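AlyGC (Glaciecola chathamensis, PDB 5GKD) cleaves alginate, probably by beta-elimination, as a polysaccharide lyase of family 6. Local coordinates at residues A[24-29]-A[56-61]; A[3-8]-A[29-34]. One frame throughout, in Å; residues are numbered along the deposited sequence.

Both contacts lie at the N-terminal end of the chain, about 6 Å apart between centres, and they share Gly29. Contact 1 joins strand 29-32 to strand 58-62 through backbone hydrogen bonds, a pairing probably continued by a bond from Trp31 N to Phe59 O. Contact 2 has no hydrogen bond between its segments. There Trp31 and Phe34, from the same strand 29-32 and the turn after it, pack against the chain that enters helix 8-17 and against Pro8, its first residue. Each contact is partly buried. Leu26, Val58 and Leu60 are the inner side of contact 1, and Val5, Trp31 and Phe34 that of contact 2. Lys57 and Lys6 mark their solvent sides.

Contact 1 of 2, residues A[24-29]-A[56-61]; sequences IILANG and GKVFLT
Two backbone hydrogen bonds tie Gly29 to the start of strand 58-62. Gly29 N donates to Lys57 O at 2.9 Å, and the bond is bent, with an angle of 148° at the hydrogen. Phe59 N donates to Gly29 O at 3.0 Å and is nearly straight. The same Gly29 O also accepts a CA-H contact from Val58, so one carbonyl is approached by two donors. Gly29 has backbone angles at which a side chain would strike the carbonyl oxygen of Asn28.

Together the bonds make a parallel bridge between Gly29 and Val58. Such pairing of one turn with the next is the rule of the parallel beta-helix, the fold expected for this pectin-lyase-like family. The chain turns at residues 27-28 between strand 23-26 and strand 29-32.

Apolar contacts lie on the inner side. The CG1 branch of Val58 meets Leu26 CB at 4.1 Å. Further along, the CD1 methyls of Leu26 and Leu60 touch at 4.2 Å. Leu78 of strand 73-81 packs on both Leu26 and Val58.

The other Val58 methyl makes a close methyl-to-carbonyl approach. With CG1 anti to the backbone N (chi1 173°), CG2 comes beside the backbone of the turn, 3.3 Å from Leu26 O.

Polar and aliphatic groups mix at the outer side. The amide of Asn28 lies against the lysine stem, with OD1 3.6 Å from Lys57 CB and ND2 3.9 Å from Lys57 CD. OD1 accepts a hydrogen bond from Thr54 N, which helps fix the amide. The Lys57 chain is extended and carries its ammonium group away from the turn.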
loop_
_atom_site.group_PDB
_atom_site.type_symbol
_atom_site.label_atom_id
_atom_site.label_comp_id
_atom_site.label_asym_id
_atom_site.label_seq_id
_atom_site.Cartn_x
_atom_site.Cartn_y
_atom_site.Cartn_z
ATOM N N ILE A 24 24.873 -32.245 18.496
ATOM C CA ILE A 24 23.420 -32.289 18.439
ATOM C C ILE A 24 23.039 -32.340 16.966
ATOM O O ILE A 24 23.443 -31.475 16.187
ATOM C CB ILE A 24 22.799 -31.073 19.137
ATOM C CG1 ILE A 24 23.240 -31.037 20.600
ATOM C CG2 ILE A 24 21.277 -31.099 18.991
ATOM C CD1 ILE A 24 22.795 -29.830 21.354
ATOM N N ILE A 25 22.291 -33.362 16.574
ATOM C CA ILE A 25 22.034 -33.656 15.169
ATOM C C ILE A 25 20.545 -33.459 14.890
ATOM O O ILE A 25 19.698 -34.205 15.403
ATOM C CB ILE A 25 22.481 -35.074 14.801
ATOM C CG1 ILE A 25 23.977 -35.255 15.060
ATOM C CG2 ILE A 25 22.158 -35.367 13.356
ATOM C CD1 ILE A 25 24.466 -36.654 14.713
ATOM N N LEU A 26 20.222 -32.463 14.070
ATOM C CA LEU A 26 18.854 -32.283 13.599
ATOM C C LEU A 26 18.562 -33.320 12.524
ATOM O O LEU A 26 19.234 -33.344 11.488
ATOM C CB LEU A 26 18.632 -30.877 13.045
ATOM C CG LEU A 26 18.874 -29.664 13.938
ATOM C CD1 LEU A 26 18.435 -28.377 13.212
ATOM C CD2 LEU A 26 18.199 -29.828 15.302
ATOM N N ALA A 27 17.566 -34.167 12.780
ATOM C CA ALA A 27 17.178 -35.216 11.855
ATOM C C ALA A 27 16.713 -34.637 10.521
ATOM O O ALA A 27 16.101 -33.573 10.459
ATOM C CB ALA A 27 16.057 -36.071 12.473
ATOM N N ASN A 28 16.998 -35.369 9.448
ATOM C CA ASN A 28 16.578 -34.963 8.119
ATOM C C ASN A 28 15.081 -34.707 8.092
ATOM O O ASN A 28 14.298 -35.470 8.654
ATOM C CB ASN A 28 16.944 -36.042 7.098
ATOM C CG ASN A 28 18.430 -36.171 6.908
ATOM O OD1 ASN A 28 19.183 -35.235 7.179
ATOM N ND2 ASN A 28 18.867 -37.320 6.429
ATOM N N GLY A 29 14.700 -33.620 7.450
ATOM C CA GLY A 29 13.314 -33.244 7.322
ATOM C C GLY A 29 13.187 -31.735 7.269
ATOM O O GLY A 29 14.176 -31.010 7.198
ATOM N N GLY A 56 21.944 -30.741 3.354
ATOM C CA GLY A 56 21.106 -30.679 2.184
ATOM C C GLY A 56 19.753 -31.334 2.354
ATOM O O GLY A 56 18.913 -31.197 1.464
ATOM N N LYS A 57 19.520 -32.047 3.464
ATOM C CA LYS A 57 18.212 -32.628 3.753
ATOM C C LYS A 57 17.568 -32.082 5.021
ATOM O O LYS A 57 16.481 -32.540 5.393
ATOM C CB LYS A 57 18.316 -34.158 3.860
ATOM C CG LYS A 57 18.686 -34.838 2.549
ATOM C CD LYS A 57 18.793 -36.355 2.683
ATOM C CE LYS A 57 18.887 -37.007 1.310
ATOM N NZ LYS A 57 19.200 -38.467 1.352
ATOM N N VAL A 58 18.217 -31.156 5.720
ATOM C CA VAL A 58 17.637 -30.482 6.879
ATOM C C VAL A 58 17.316 -29.057 6.468
ATOM O O VAL A 58 18.216 -28.246 6.208
ATOM C CB VAL A 58 18.570 -30.508 8.096
ATOM C CG1 VAL A 58 18.012 -29.652 9.216
ATOM C CG2 VAL A 58 18.800 -31.935 8.550
ATOM N N PHE A 59 16.032 -28.750 6.432
ATOM C CA PHE A 59 15.532 -27.447 6.044
ATOM C C PHE A 59 14.905 -26.779 7.247
ATOM O O PHE A 59 14.151 -27.415 7.988
ATOM C CB PHE A 59 14.496 -27.581 4.925
ATOM C CG PHE A 59 15.009 -28.300 3.730
ATOM C CD1 PHE A 59 15.817 -27.649 2.815
ATOM C CD2 PHE A 59 14.699 -29.633 3.522
ATOM C CE1 PHE A 59 16.295 -28.304 1.709
ATOM C CE2 PHE A 59 15.187 -30.297 2.410
ATOM C CZ PHE A 59 15.986 -29.627 1.504
ATOM N N LEU A 60 15.210 -25.508 7.432
ATOM C CA LEU A 60 14.560 -24.677 8.431
ATOM C C LEU A 60 13.730 -23.655 7.672
ATOM O O LEU A 60 14.282 -22.799 6.974
ATOM C CB LEU A 60 15.570 -24.012 9.359
ATOM C CG LEU A 60 15.920 -24.866 10.576
ATOM C CD1 LEU A 60 16.715 -26.063 10.151
ATOM C CD2 LEU A 60 16.659 -24.089 11.636
ATOM N N THR A 61 12.410 -23.745 7.815
ATOM C CA THR A 61 11.475 -23.023 6.965
ATOM C C THR A 61 10.512 -22.192 7.812
ATOM O O THR A 61 10.518 -22.237 9.045
ATOM C CB THR A 61 10.683 -23.980 6.062
ATOM O OG1 THR A 61 9.792 -24.787 6.856
ATOM C CG2 THR A 61 11.622 -24.877 5.275
#

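Contact 2 of 2, residues A[3-8]-A[29-34]; sequences LLVKTP and GTWRDF
Trp31 pushes the six-membered end of its indole against the backbone of residues 5-7. CH2 lies 3.5 Å from Lys6 C, and CZ3 is equally close to Thr7 C. Val5 O and Thr7 O both sit at the ring edge, in its plane. Val5 CG2 adds a looser touch on CH2 at 4.3 Å. With CG anti to the carbonyl carbon (chi1 -58°), the indole reaches across to residues 5-7. NE1 donates to Ala27 O, which helps fix the ring's rotation. Cutting the indole back to an alanine is likely to open a gap beside residues 5-7 and leave Ala27 O without its NE1 donor.

Phe34 continues the packed side. Pro8 CG lies over one face of its ring, 4.3 Å from the centroid, in a CH-pi contact. Pro8 CB reaches CE1 at 3.7 Å. Trp31 thus lies against the chain just before helix 8-17, with Pro8 CD also near its CZ3, and Phe34 against Pro8 at the helix start. This is the N-terminal end of what is probably a parallel beta-helix. Thr7 caps the helix from the N-cap position, its OG1 hydrogen-bonded to Ala10 N.

The outer side is looser. At Lys6 and Thr7 the bond to CB points away from 29-34, and Lys6 is exposed. With no hydrogen bond between the segments, their contact rests on shape and dispersion, probably with a weak electrostatic share where carbonyl oxygens face the indole's C-H edge.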
loop_
_atom_site.group_PDB
_atom_site.type_symbol
_atom_site.label_atom_id
_atom_site.label_comp_id
_atom_site.label_asym_id
_atom_site.label_seq_id
_atom_site.Cartn_x
_atom_site.Cartn_y
_atom_site.Cartn_z
ATOM N N LEU A 3 23.822 -36.865 19.429
ATOM C CA LEU A 3 22.501 -36.701 20.038
ATOM C C LEU A 3 21.496 -36.356 18.930
ATOM O O LEU A 3 21.255 -35.182 18.629
ATOM C CB LEU A 3 22.538 -35.612 21.128
ATOM C CG LEU A 3 23.276 -35.824 22.472
ATOM C CD1 LEU A 3 24.707 -36.249 22.306
ATOM C CD2 LEU A 3 23.257 -34.559 23.314
ATOM N N LEU A 4 20.922 -37.387 18.324
ATOM C CA LEU A 4 19.920 -37.214 17.279
ATOM C C LEU A 4 18.616 -36.718 17.894
ATOM O O LEU A 4 18.135 -37.286 18.877
ATOM C CB LEU A 4 19.690 -38.551 16.568
ATOM C CG LEU A 4 19.339 -38.663 15.079
ATOM C CD1 LEU A 4 18.361 -39.813 14.840
ATOM C CD2 LEU A 4 18.833 -37.370 14.483
ATOM N N VAL A 5 18.036 -35.663 17.314
ATOM C CA VAL A 5 16.780 -35.093 17.798
ATOM C C VAL A 5 15.833 -34.870 16.625
ATOM O O VAL A 5 16.260 -34.543 15.513
ATOM C CB VAL A 5 17.009 -33.782 18.572
ATOM C CG1 VAL A 5 17.842 -34.054 19.808
ATOM C CG2 VAL A 5 17.665 -32.719 17.684
ATOM N N LYS A 6 14.540 -35.059 16.867
ATOM C CA LYS A 6 13.551 -34.986 15.804
ATOM C C LYS A 6 12.456 -33.964 16.062
ATOM O O LYS A 6 11.555 -33.838 15.227
ATOM C CB LYS A 6 12.916 -36.371 15.574
ATOM C CG LYS A 6 13.904 -37.448 15.126
ATOM C CD LYS A 6 13.271 -38.820 15.002
ATOM C CE LYS A 6 14.305 -39.872 14.590
ATOM N NZ LYS A 6 13.714 -41.244 14.592
ATOM N N THR A 7 12.494 -33.241 17.175
ATOM C CA THR A 7 11.525 -32.201 17.490
ATOM C C THR A 7 12.228 -31.055 18.204
ATOM O O THR A 7 13.305 -31.241 18.771
ATOM C CB THR A 7 10.383 -32.699 18.393
ATOM O OG1 THR A 7 10.923 -33.138 19.643
ATOM C CG2 THR A 7 9.609 -33.820 17.747
ATOM N N PRO A 8 11.640 -29.862 18.198
ATOM C CA PRO A 8 12.234 -28.778 18.994
ATOM C C PRO A 8 12.355 -29.116 20.471
ATOM O O PRO A 8 13.335 -28.727 21.109
ATOM C CB PRO A 8 11.284 -27.599 18.742
ATOM C CG PRO A 8 10.750 -27.857 17.405
ATOM C CD PRO A 8 10.592 -29.363 17.297
ATOM N N GLY A 29 14.700 -33.620 7.450
ATOM C CA GLY A 29 13.314 -33.244 7.322
ATOM C C GLY A 29 13.187 -31.735 7.269
ATOM O O GLY A 29 14.176 -31.010 7.198
ATOM N N THR A 30 11.940 -31.285 7.310
ATOM C CA THR A 30 11.591 -29.874 7.252
ATOM C C THR A 30 11.166 -29.416 8.646
ATOM O O THR A 30 10.184 -29.914 9.197
ATOM C CB THR A 30 10.484 -29.645 6.220
ATOM O OG1 THR A 30 10.964 -30.018 4.917
ATOM C CG2 THR A 30 10.041 -28.196 6.205
ATOM N N TRP A 31 11.928 -28.494 9.222
ATOM C CA TRP A 31 11.638 -27.931 10.536
ATOM C C TRP A 31 11.028 -26.559 10.315
ATOM O O TRP A 31 11.742 -25.616 9.968
ATOM C CB TRP A 31 12.898 -27.817 11.390
ATOM C CG TRP A 31 13.598 -29.096 11.600
ATOM C CD1 TRP A 31 14.158 -29.888 10.651
ATOM C CD2 TRP A 31 13.823 -29.742 12.849
ATOM N NE1 TRP A 31 14.709 -30.992 11.227
ATOM C CE2 TRP A 31 14.525 -30.925 12.581
ATOM C CE3 TRP A 31 13.502 -29.426 14.177
ATOM C CZ2 TRP A 31 14.920 -31.801 13.584
ATOM C CZ3 TRP A 31 13.896 -30.300 15.181
ATOM C CH2 TRP A 31 14.592 -31.476 14.877
ATOM N N ARG A 32 9.721 -26.443 10.518
ATOM C CA ARG A 32 9.016 -25.204 10.233
ATOM C C ARG A 32 8.886 -24.368 11.501
ATOM O O ARG A 32 8.674 -24.902 12.590
ATOM C CB ARG A 32 7.636 -25.484 9.625
ATOM C CG ARG A 32 6.898 -24.220 9.177
ATOM C CD ARG A 32 6.216 -24.333 7.815
ATOM N NE ARG A 32 5.647 -23.038 7.431
ATOM C CZ ARG A 32 5.979 -22.314 6.353
ATOM N NH1 ARG A 32 6.885 -22.739 5.465
ATOM N NH2 ARG A 32 5.384 -21.141 6.160
ATOM N N ASP A 33 9.042 -23.054 11.357
ATOM C CA ASP A 33 8.881 -22.122 12.473
ATOM C C ASP A 33 9.772 -22.501 13.656
ATOM O O ASP A 33 9.340 -22.491 14.804
ATOM C CB ASP A 33 7.416 -22.049 12.920
ATOM C CG ASP A 33 6.466 -21.648 11.796
ATOM O OD1 ASP A 33 6.878 -20.962 10.841
ATOM O OD2 ASP A 33 5.285 -22.020 11.886
ATOM N N PHE A 34 11.025 -22.845 13.373
ATOM C CA PHE A 34 11.978 -23.288 14.385
ATOM C C PHE A 34 12.958 -22.151 14.674
ATOM O O PHE A 34 13.907 -21.938 13.919
ATOM C CB PHE A 34 12.711 -24.538 13.911
ATOM C CG PHE A 34 13.509 -25.230 14.989
ATOM C CD1 PHE A 34 13.326 -24.913 16.328
ATOM C CD2 PHE A 34 14.441 -26.198 14.663
ATOM C CE1 PHE A 34 14.048 -25.555 17.307
ATOM C CE2 PHE A 34 15.174 -26.831 15.656
ATOM C CZ PHE A 34 14.973 -26.508 16.972
#